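Local structure of beta-lactamase (Nostoc sp., 6NHS) at residues A[39-42]-A[43-46]; A[61-64]-A[65-68]; A[127-130]-A[131-135]. The protein is probably a class D beta-lactamase, a serine hydrolase thought to open the beta-lactam ring of penicillin-like antibiotics through a covalent acyl-enzyme intermediate. All coordinates share one frame; numbering follows the deposited sequence.

Contact 1: residues A[39-42]-A[43-46]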
# COMPACT_ATOMS: atom_id res chain seq x y z
N ILE A 39 -6.16 -2.32 12.83
CA ILE A 39 -6.36 -3.70 12.38
C ILE A 39 -7.85 -3.98 12.40
O ILE A 39 -8.54 -3.65 13.37
CB ILE A 39 -5.59 -4.70 13.26
CG1 ILE A 39 -4.08 -4.43 13.18
CG2 ILE A 39 -5.86 -6.13 12.81
CD1 ILE A 39 -3.27 -5.28 14.13
N TYR A 40 -8.35 -4.57 11.31
CA TYR A 40 -9.77 -4.88 11.18
C TYR A 40 -9.96 -6.38 11.03
O TYR A 40 -9.48 -6.98 10.07
CB TYR A 40 -10.39 -4.14 9.99
CG TYR A 40 -11.86 -4.44 9.79
CD1 TYR A 40 -12.79 -4.06 10.75
CD2 TYR A 40 -12.31 -5.11 8.66
CE1 TYR A 40 -14.13 -4.34 10.59
CE2 TYR A 40 -13.65 -5.39 8.49
CZ TYR A 40 -14.56 -5.00 9.46
OH TYR A 40 -15.90 -5.26 9.30
N ASP A 41 -10.68 -6.97 11.99
CA ASP A 41 -11.02 -8.39 12.00
C ASP A 41 -12.28 -8.57 11.15
O ASP A 41 -13.37 -8.13 11.54
CB ASP A 41 -11.23 -8.84 13.45
CG ASP A 41 -11.65 -10.30 13.59
OD1 ASP A 41 -12.26 -10.89 12.67
OD2 ASP A 41 -11.39 -10.86 14.67
N ARG A 42 -12.14 -9.23 10.00
CA ARG A 42 -13.25 -9.31 9.06
C ARG A 42 -14.40 -10.13 9.61
O ARG A 42 -15.56 -9.70 9.58
CB ARG A 42 -12.80 -9.89 7.72
CG ARG A 42 -13.92 -9.90 6.70
CD ARG A 42 -13.65 -10.87 5.57
NE ARG A 42 -13.67 -12.25 6.03
CZ ARG A 42 -13.36 -13.29 5.26
NH1 ARG A 42 -13.40 -14.53 5.76
NH2 ARG A 42 -13.00 -13.10 4.00
N ASN A 43 -14.10 -11.34 10.12
CA ASN A 43 -15.16 -12.24 10.57
C ASN A 43 -15.95 -11.64 11.73
O ASN A 43 -17.17 -11.84 11.82
CB ASN A 43 -14.56 -13.59 10.99
CG ASN A 43 -14.08 -14.42 9.80
OD1 ASN A 43 -14.15 -13.98 8.65
ND2 ASN A 43 -13.59 -15.61 10.08
N ASN A 44 -15.28 -10.93 12.63
CA ASN A 44 -15.92 -10.38 13.81
C ASN A 44 -16.30 -8.90 13.66
O ASN A 44 -16.91 -8.34 14.57
CB ASN A 44 -15.02 -10.56 15.03
CG ASN A 44 -14.78 -12.02 15.34
OD1 ASN A 44 -15.72 -12.81 15.41
ND2 ASN A 44 -13.51 -12.40 15.50
N LYS A 45 -15.94 -8.28 12.53
CA LYS A 45 -16.24 -6.87 12.27
C LYS A 45 -15.79 -5.99 13.43
O LYS A 45 -16.54 -5.13 13.92
CB LYS A 45 -17.72 -6.68 11.96
CG LYS A 45 -18.20 -7.54 10.80
CD LYS A 45 -19.57 -7.14 10.28
CE LYS A 45 -19.74 -7.65 8.85
NZ LYS A 45 -21.10 -7.41 8.31
N LYS A 46 -14.55 -6.20 13.87
CA LYS A 46 -14.01 -5.54 15.05
C LYS A 46 -12.67 -4.89 14.72
O LYS A 46 -11.88 -5.42 13.94
CB LYS A 46 -13.83 -6.54 16.21
CG LYS A 46 -13.32 -5.90 17.48
CD LYS A 46 -13.55 -6.77 18.70
CE LYS A 46 -13.10 -6.03 19.95
NZ LYS A 46 -13.34 -6.83 21.19

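Contact 2: residues A[61-64]-A[65-68]. With FMT (formic acid), chain K.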
# COMPACT_ATOMS: atom_id res chain seq x y z
N PRO A 61 0.18 8.74 0.03
CA PRO A 61 0.21 7.26 0.03
C PRO A 61 1.57 6.69 -0.33
O PRO A 61 1.89 5.57 0.10
CB PRO A 61 -0.85 6.88 -1.01
CG PRO A 61 -1.01 8.08 -1.86
CD PRO A 61 -0.74 9.27 -0.99
N ALA A 62 2.38 7.42 -1.10
CA ALA A 62 3.66 6.94 -1.59
C ALA A 62 3.48 5.58 -2.25
O ALA A 62 2.49 5.36 -2.95
CB ALA A 62 4.70 6.87 -0.46
N SER A 63 4.40 4.64 -1.99
CA SER A 63 4.36 3.36 -2.69
C SER A 63 3.15 2.51 -2.35
O SER A 63 2.90 1.54 -3.07
CB SER A 63 5.63 2.55 -2.40
OG SER A 63 6.71 3.03 -3.19
N THR A 64 2.40 2.80 -1.27
CA THR A 64 1.18 2.03 -1.04
C THR A 64 0.18 2.22 -2.17
O THR A 64 -0.70 1.37 -2.37
CB THR A 64 0.50 2.40 0.29
OG1 THR A 64 0.00 3.75 0.25
CG2 THR A 64 1.47 2.24 1.43
N PHE A 65 0.31 3.31 -2.93
CA PHE A 65 -0.56 3.54 -4.07
C PHE A 65 -0.34 2.51 -5.17
O PHE A 65 -1.21 2.35 -6.03
CB PHE A 65 -0.33 4.95 -4.62
CG PHE A 65 -1.29 5.35 -5.70
CD1 PHE A 65 -2.63 5.56 -5.41
CD2 PHE A 65 -0.86 5.50 -7.01
CE1 PHE A 65 -3.53 5.92 -6.41
CE2 PHE A 65 -1.75 5.86 -8.02
CZ PHE A 65 -3.09 6.07 -7.71
N LYS A 66 0.78 1.78 -5.14
CA LYS A 66 1.03 0.75 -6.14
C LYS A 66 -0.07 -0.31 -6.14
O LYS A 66 -0.31 -0.94 -7.18
CB LYS A 66 2.39 0.09 -5.92
CG LYS A 66 3.59 0.98 -6.24
CD LYS A 66 4.90 0.18 -6.15
CE LYS A 66 6.08 0.96 -6.70
NZ LYS A 66 6.53 2.07 -5.81
N ILE A 67 -0.73 -0.53 -5.00
CA ILE A 67 -1.83 -1.49 -4.96
C ILE A 67 -2.97 -1.02 -5.87
O ILE A 67 -3.45 -1.77 -6.73
CB ILE A 67 -2.32 -1.70 -3.52
CG1 ILE A 67 -1.20 -2.28 -2.64
CG2 ILE A 67 -3.55 -2.61 -3.50
CD1 ILE A 67 -1.53 -2.26 -1.14
N PHE A 68 -3.40 0.23 -5.68
CA PHE A 68 -4.45 0.80 -6.53
C PHE A 68 -3.98 0.90 -7.98
O PHE A 68 -4.71 0.53 -8.91
CB PHE A 68 -4.84 2.17 -6.00
CG PHE A 68 -5.90 2.87 -6.81
CD1 PHE A 68 -5.56 3.66 -7.89
CD2 PHE A 68 -7.24 2.74 -6.47
CE1 PHE A 68 -6.54 4.30 -8.64
CE2 PHE A 68 -8.22 3.38 -7.22
CZ PHE A 68 -7.86 4.15 -8.30
C FMT K . 5.57 4.70 -6.90
O1 FMT K . 4.79 3.99 -7.48
O2 FMT K . 5.82 4.53 -5.70

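Contact 3: residues A[127-130]-A[131-135]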
# COMPACT_ATOMS: atom_id res chain seq x y z
N ARG A 127 -8.91 8.58 -17.23
CA ARG A 127 -9.22 7.25 -16.72
C ARG A 127 -8.82 7.12 -15.25
O ARG A 127 -9.52 6.47 -14.48
CB ARG A 127 -8.53 6.17 -17.56
CG ARG A 127 -9.21 5.92 -18.89
CD ARG A 127 -8.75 4.59 -19.49
NE ARG A 127 -7.33 4.60 -19.83
CZ ARG A 127 -6.76 3.74 -20.66
NH1 ARG A 127 -7.49 2.79 -21.24
NH2 ARG A 127 -5.47 3.82 -20.93
N MSE A 128 -7.71 7.74 -14.86
CA MSE A 128 -7.25 7.64 -13.47
C MSE A 128 -8.26 8.30 -12.54
O MSE A 128 -8.61 7.75 -11.51
CB MSE A 128 -5.88 8.28 -13.29
CG MSE A 128 -5.31 8.08 -11.87
SE MSE A 128 -4.68 6.27 -11.52
CE MSE A 128 -2.96 6.39 -12.45
N GLU A 129 -8.73 9.49 -12.93
CA GLU A 129 -9.70 10.19 -12.09
C GLU A 129 -10.99 9.38 -11.96
O GLU A 129 -11.59 9.33 -10.88
CB GLU A 129 -9.99 11.58 -12.66
CG GLU A 129 -10.49 12.56 -11.60
CD GLU A 129 -11.05 13.84 -12.19
OE1 GLU A 129 -10.54 14.30 -13.23
OE2 GLU A 129 -12.01 14.37 -11.60
N LYS A 130 -11.45 8.76 -13.05
CA LYS A 130 -12.67 7.96 -12.99
C LYS A 130 -12.53 6.81 -12.00
O LYS A 130 -13.42 6.59 -11.17
CB LYS A 130 -13.03 7.42 -14.38
CG LYS A 130 -13.58 8.47 -15.34
CD LYS A 130 -14.20 7.82 -16.57
CE LYS A 130 -14.32 8.82 -17.71
NZ LYS A 130 -14.89 10.12 -17.26
N PHE A 131 -11.42 6.08 -12.07
CA PHE A 131 -11.23 4.95 -11.16
C PHE A 131 -11.07 5.42 -9.72
O PHE A 131 -11.60 4.79 -8.79
CB PHE A 131 -10.03 4.11 -11.59
CG PHE A 131 -10.36 3.07 -12.62
CD1 PHE A 131 -10.87 1.83 -12.24
CD2 PHE A 131 -10.18 3.33 -13.97
CE1 PHE A 131 -11.18 0.87 -13.20
CE2 PHE A 131 -10.48 2.38 -14.93
CZ PHE A 131 -10.99 1.14 -14.55
N ILE A 132 -10.33 6.52 -9.51
CA ILE A 132 -10.17 7.07 -8.16
C ILE A 132 -11.52 7.36 -7.53
O ILE A 132 -11.79 7.02 -6.38
CB ILE A 132 -9.29 8.33 -8.21
CG1 ILE A 132 -7.82 7.97 -8.46
CG2 ILE A 132 -9.43 9.13 -6.93
CD1 ILE A 132 -7.07 7.47 -7.23
N LYS A 133 -12.41 8.01 -8.29
CA LYS A 133 -13.70 8.39 -7.74
C LYS A 133 -14.65 7.20 -7.64
O LYS A 133 -15.43 7.10 -6.68
CB LYS A 133 -14.31 9.51 -8.58
CG LYS A 133 -13.52 10.81 -8.50
CD LYS A 133 -14.21 11.95 -9.23
CE LYS A 133 -13.49 13.27 -8.97
NZ LYS A 133 -14.16 14.43 -9.63
N GLN A 134 -14.60 6.28 -8.60
CA GLN A 134 -15.46 5.09 -8.53
C GLN A 134 -15.09 4.23 -7.33
O GLN A 134 -15.97 3.73 -6.61
CB GLN A 134 -15.34 4.30 -9.83
CG GLN A 134 -16.46 3.31 -10.07
CD GLN A 134 -16.45 2.77 -11.49
OE1 GLN A 134 -17.36 2.05 -11.91
NE2 GLN A 134 -15.40 3.10 -12.25
N VAL A 135 -13.79 4.04 -7.08
CA VAL A 135 -13.32 3.28 -5.93
C VAL A 135 -13.49 4.07 -4.64
O VAL A 135 -13.66 3.49 -3.56
CB VAL A 135 -11.86 2.85 -6.16
CG1 VAL A 135 -11.24 2.27 -4.89
CG2 VAL A 135 -11.77 1.85 -7.30

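Contact 1: residues A[39-42]-A[43-46]
The guanidinium of Arg42 meets the side-chain amide of Asn43 at its edge, the two planes only 21° from parallel. Both donors on that edge converge on one oxygen: Arg42 NE lies 3.2 Å and Arg42 NH1 3.0 Å from Asn43 OD1. NH1 uses a lone pair in the carbonyl plane, whereas NE comes nearly along the C=O axis. At its other end the amide is tied by ND2 to the backbone oxygen of Asn225. The carboxylate of Asp41 is approached from above its plane. Asn44 N reaches Asp41 OD1 at 3.0 Å, and the amide nitrogen Asn44 ND2 reaches Asp41 OD2 at 2.7 Å. With CG anti to the backbone nitrogen (chi1 178°), the short Asp41 side chain leans over the turn and offers one oxygen to each donor, while Asn226 adds a second partner for OD1. The Tyr40 ring slants past the Lys45 backbone, and its OH comes 3.4 Å from Lys45 CA. In the backbone, Asp41 N bonds Lys46 O at 2.8 Å and Lys46 N returns to Asp41 O at 3.2 Å. Lys45 and Lys46 both oppose Asp41, forming a G1 beta bulge; the left-handed backbone of Lys45 (phi 51°) suits its first position, often glycine. Asn43, Asn44 and Lys45 suit the exposed hairpin turn, which joins strands 35-41 and 46-50 at the margin of the six-stranded sheet; strand 226-236 lies alongside 35-41, and Tyr40 and Arg42 also touch helix 161-172.

Contact 2: residues A[61-64]-A[65-68]
Ser63 and Lys66 turn their polar ends to each other one helical turn apart, with Lys66 NZ donating to Ser63 OG at 2.8 Å. The lysine runs extended until its last torsion (chi4 73°), where it folds back to bring NZ over the serine. A formic acid molecule, probably from the crystallisation liquor, takes a second bond, Lys66 NZ to FMT O2 at 2.6 Å. The pair fits the SxxK motif, in which the serine would be the nucleophile; class D enzymes commonly carry a carbamate on this lysine, which is modelled unmodified here. Thr64 points elsewhere: its OG1 and its backbone N both reach Pro61 O from the same face of that carbonyl, OG1 at 2.6 Å, and Gln164 also bonds the hydroxyl. Phe65 turns its ring away from residues 61-64, with Phe65 CB still 4.1 Å from Pro61 CB. Backbone i to i+3 bonds, such as Lys66 N to Ser63 O at 3.0 Å, accord with the 3-10 segment 63-64. Pro61, Phe65, Ile67 and Phe68 suit the buried surroundings. The contact runs into helix 65-76, with Lys203 of strand 198-207 beside the Ser63-Lys66 pair, strand 213-223 against Thr64 and Ile67, and Trp152 stacked on Phe65.

Contact 3: residues A[127-130]-A[131-135]
Phe131 N donates to Arg127 O at 3.1 Å, and the ring turns its edge to the same oxygen, Phe131 CD2 lying 3.2 Å from it. The ring's apolar surface suits its place against helix 65-76. Ile132 follows, its N bonding Met128 O at 2.9 Å. The branched side chain brings CG1 to 4.2 Å from CG of Met128, present as selenomethionine, and the two form an apolar pair on the buried side. Lys133 adds a salt bridge to the backbone bond from its N to Glu129 O. The lysine and Glu129 run side by side and extended, and Lys133 NZ meets Glu129 OE2 at 2.9 Å, almost in line with the acid's C-O bond. Starting beside its own backbone nitrogen (chi1 -66°), the lysine chain leads back along the helix toward the acid. Long charged chains like these can pair one turn apart on the more exposed side of the helix. At Gln134, N reaches Lys130 O at 2.8 Å, continuing the regular alpha-helical pattern. Glu129, Lys130 and Lys133 give helix 125-135 a charged outer side, while Phe131 leans on Val72 and Thr76 of helix 65-76 and Met128 packs against Ala120 and Ile123 of helix 113-123.

How the contacts relate
Contact 2 is the core element, its centre about 4 Å from that of the chain, whereas the centres of contacts 1 and 3 lie about 19 and 17 Å out and both are partly buried. Contact 1 belongs to the sheet, contact 3 to the helical part, and contact 2 lies between strands and helices. Contacts 2 and 3 touch: the Phe68 ring packs on Ile132, with Phe68 CE1 3.5 Å from Ile132 CD1, and also meets Val135 and Met128. Contact 1 touches neither. The chemistry follows position: side-chain amides and a carboxylate at a surface turn, a few confined polar groups in the probable active site, and a two-sided helix, charged outside and apolar inside.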